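Local coordinates for protein CG8862 (Drosophila melanogaster, PDB 3ISM) that probably cleaves DNA and RNA as a magnesium-dependent mitochondrial endonuclease, and is blocked by its inhibitor protein EndoGI, at residues B[125-128]-B[132-135]. Sequence-based numbering, arbitrary orientation.
Sequences APQV and FNRD. With MG (magnesium ion), chain F.
Phe-132, Gln-127 and Val-128 illustrate how side chains pack where a strand, 124-127, passes into a helix, 129-133, beside the metal-binding Asn-133. CB of Phe-132 packs 3.9 Å from CB of Val-128, and the Val-128 carbonyl oxygen lies near the plane of the phenyl ring, at its edge. With CG anti to the backbone N (chi1 -173°), the ring extends across the Gln-127 side chain. CB of Gln-127 meets the ring edge, 4.0 Å from CD2 of Phe-132, and the amide plane stands 75° from the ring. The same Val-128 O accepts a hydrogen bond from N of Asn-133 (2.9 Å, N-H...O 158°), tying Val-128 to the residue that binds the metal. OD1 of Asn-133 coordinates magnesium at 2.2 Å, and five waters complete an octahedral shell. Water 1 also donates to Asn-133 O, so this residue holds the ion directly through OD1 and indirectly by its carbonyl. Asp-98 accepts from Asn-133 ND2, which helps fix the amide's rotation. This is the core of the His-Me finger: strands 98-101 and 124-127 pair antiparallel, with the predicted proton acceptor His-101 on the former, and helix 129-133 leads on to helix 136-146, which carries Glu-141, another magnesium-binding residue.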
ATOM      1  N   ALA B 125     -10.078  -8.899  -7.931  1.00 28.83           N
ATOM      2  CA  ALA B 125      -9.336  -9.018  -6.677  1.00 28.58           C
ATOM      3  C   ALA B 125      -9.773 -10.285  -5.960  1.00 28.61           C
ATOM      4  O   ALA B 125     -10.924 -10.726  -6.118  1.00 28.21           O
ATOM      5  CB  ALA B 125      -9.526  -7.788  -5.770  1.00 28.29           C
ATOM      6  N   PRO B 126      -8.846 -10.905  -5.207  1.00 28.23           N
ATOM      7  CA  PRO B 126      -9.193 -12.104  -4.454  1.00 28.63           C
ATOM      8  C   PRO B 126     -10.281 -11.810  -3.442  1.00 28.36           C
ATOM      9  O   PRO B 126     -10.127 -10.939  -2.583  1.00 28.27           O
ATOM     10  CB  PRO B 126      -7.871 -12.497  -3.765  1.00 27.59           C
ATOM     11  CG  PRO B 126      -6.824 -11.912  -4.648  1.00 28.84           C
ATOM     12  CD  PRO B 126      -7.417 -10.587  -5.093  1.00 28.33           C
ATOM     13  N   GLN B 127     -11.386 -12.526  -3.580  1.00 28.56           N
ATOM     14  CA  GLN B 127     -12.491 -12.427  -2.645  1.00 28.74           C
ATOM     15  C   GLN B 127     -12.859 -13.815  -2.158  1.00 28.99           C
ATOM     16  O   GLN B 127     -12.825 -14.776  -2.939  1.00 29.00           O
ATOM     17  CB  GLN B 127     -13.702 -11.791  -3.320  1.00 28.83           C
ATOM     18  CG  GLN B 127     -13.450 -10.367  -3.811  1.00 29.25           C
ATOM     19  CD  GLN B 127     -14.709  -9.705  -4.317  1.00 29.13           C
ATOM     20  OE1 GLN B 127     -15.494 -10.314  -5.033  1.00 29.66           O
ATOM     21  NE2 GLN B 127     -14.914  -8.448  -3.931  1.00 31.40           N
ATOM     22  N   VAL B 128     -13.197 -13.911  -0.871  1.00 28.64           N
ATOM     23  CA  VAL B 128     -13.889 -15.089  -0.327  1.00 28.72           C
ATOM     24  C   VAL B 128     -15.111 -15.395  -1.196  1.00 28.38           C
ATOM     25  O   VAL B 128     -15.855 -14.487  -1.578  1.00 28.53           O
ATOM     26  CB  VAL B 128     -14.306 -14.830   1.148  1.00 28.97           C
ATOM     27  CG1 VAL B 128     -15.196 -15.934   1.698  1.00 28.37           C
ATOM     28  CG2 VAL B 128     -13.052 -14.654   2.022  1.00 29.52           C
ATOM     29  N   PHE B 132     -19.476 -14.406   0.560  1.00 27.73           N
ATOM     30  CA  PHE B 132     -19.048 -13.046   0.208  1.00 27.24           C
ATOM     31  C   PHE B 132     -19.247 -12.749  -1.290  1.00 26.47           C
ATOM     32  O   PHE B 132     -20.337 -12.312  -1.678  1.00 25.86           O
ATOM     33  CB  PHE B 132     -17.617 -12.721   0.719  1.00 27.24           C
ATOM     34  CG  PHE B 132     -17.223 -11.281   0.525  1.00 27.92           C
ATOM     35  CD1 PHE B 132     -17.845 -10.273   1.253  1.00 28.95           C
ATOM     36  CD2 PHE B 132     -16.243 -10.927  -0.405  1.00 29.26           C
ATOM     37  CE1 PHE B 132     -17.494  -8.917   1.067  1.00 29.04           C
ATOM     38  CE2 PHE B 132     -15.885  -9.588  -0.597  1.00 29.79           C
ATOM     39  CZ  PHE B 132     -16.517  -8.578   0.147  1.00 28.28           C
ATOM     40  N   ASN B 133     -18.233 -13.005  -2.125  1.00 26.26           N
ATOM     41  CA  ASN B 133     -18.362 -12.797  -3.581  1.00 26.48           C
ATOM     42  C   ASN B 133     -19.691 -13.330  -4.115  1.00 26.90           C
ATOM     43  O   ASN B 133     -20.417 -12.618  -4.824  1.00 27.09           O
ATOM     44  CB  ASN B 133     -17.195 -13.447  -4.345  1.00 26.45           C
ATOM     45  CG  ASN B 133     -17.338 -13.330  -5.876  1.00 27.26           C
ATOM     46  OD1 ASN B 133     -17.613 -12.250  -6.423  1.00 27.73           O
ATOM     47  ND2 ASN B 133     -17.148 -14.449  -6.569  1.00 28.06           N
ATOM     48  N   ARG B 134     -20.022 -14.563  -3.735  1.00 26.45           N
ATOM     49  CA  ARG B 134     -21.189 -15.253  -4.288  1.00 27.42           C
ATOM     50  C   ARG B 134     -22.476 -14.937  -3.542  1.00 27.34           C
ATOM     51  O   ARG B 134     -23.560 -15.257  -4.012  1.00 27.53           O
ATOM     52  CB  ARG B 134     -20.964 -16.770  -4.326  1.00 26.84           C
ATOM     53  CG  ARG B 134     -19.667 -17.169  -5.023  1.00 28.23           C
ATOM     54  CD  ARG B 134     -19.513 -18.693  -5.155  1.00 28.42           C
ATOM     55  NE  ARG B 134     -18.099 -19.015  -5.341  1.00 30.55           N
ATOM     56  CZ  ARG B 134     -17.597 -20.245  -5.397  1.00 28.44           C
ATOM     57  NH1 ARG B 134     -16.290 -20.418  -5.557  1.00 27.21           N
ATOM     58  NH2 ARG B 134     -18.391 -21.291  -5.290  1.00 28.33           N
ATOM     59  N   ASP B 135     -22.357 -14.277  -2.397  1.00 27.59           N
ATOM     60  CA  ASP B 135     -23.515 -14.019  -1.546  1.00 27.66           C
ATOM     61  C   ASP B 135     -23.607 -12.535  -1.147  1.00 27.59           C
ATOM     62  O   ASP B 135     -24.011 -11.698  -1.966  1.00 27.62           O
ATOM     63  CB  ASP B 135     -23.474 -14.956  -0.335  1.00 27.28           C
ATOM     64  CG  ASP B 135     -23.634 -16.420  -0.728  1.00 28.18           C
ATOM     65  OD1 ASP B 135     -24.781 -16.860  -0.968  1.00 26.95           O
ATOM     66  OD2 ASP B 135     -22.615 -17.140  -0.793  1.00 29.51           O
TER
HETATM   67 MG    MG F   1     -18.509 -11.070  -8.007  1.00 25.78          MG
HETATM   68  O   HOH W   1     -20.093 -10.643  -6.538  1.00 21.09           O
HETATM   69  O   HOH W   2     -19.875 -12.483  -8.767  1.00 20.59           O
HETATM   70  O   HOH W   3     -17.233 -11.888  -9.242  1.00 19.89           O
HETATM   71  O   HOH W   4     -17.270  -9.648  -7.008  1.00 24.24           O
HETATM   72  O   HOH W   5     -19.173  -9.681  -9.106  1.00 23.33           O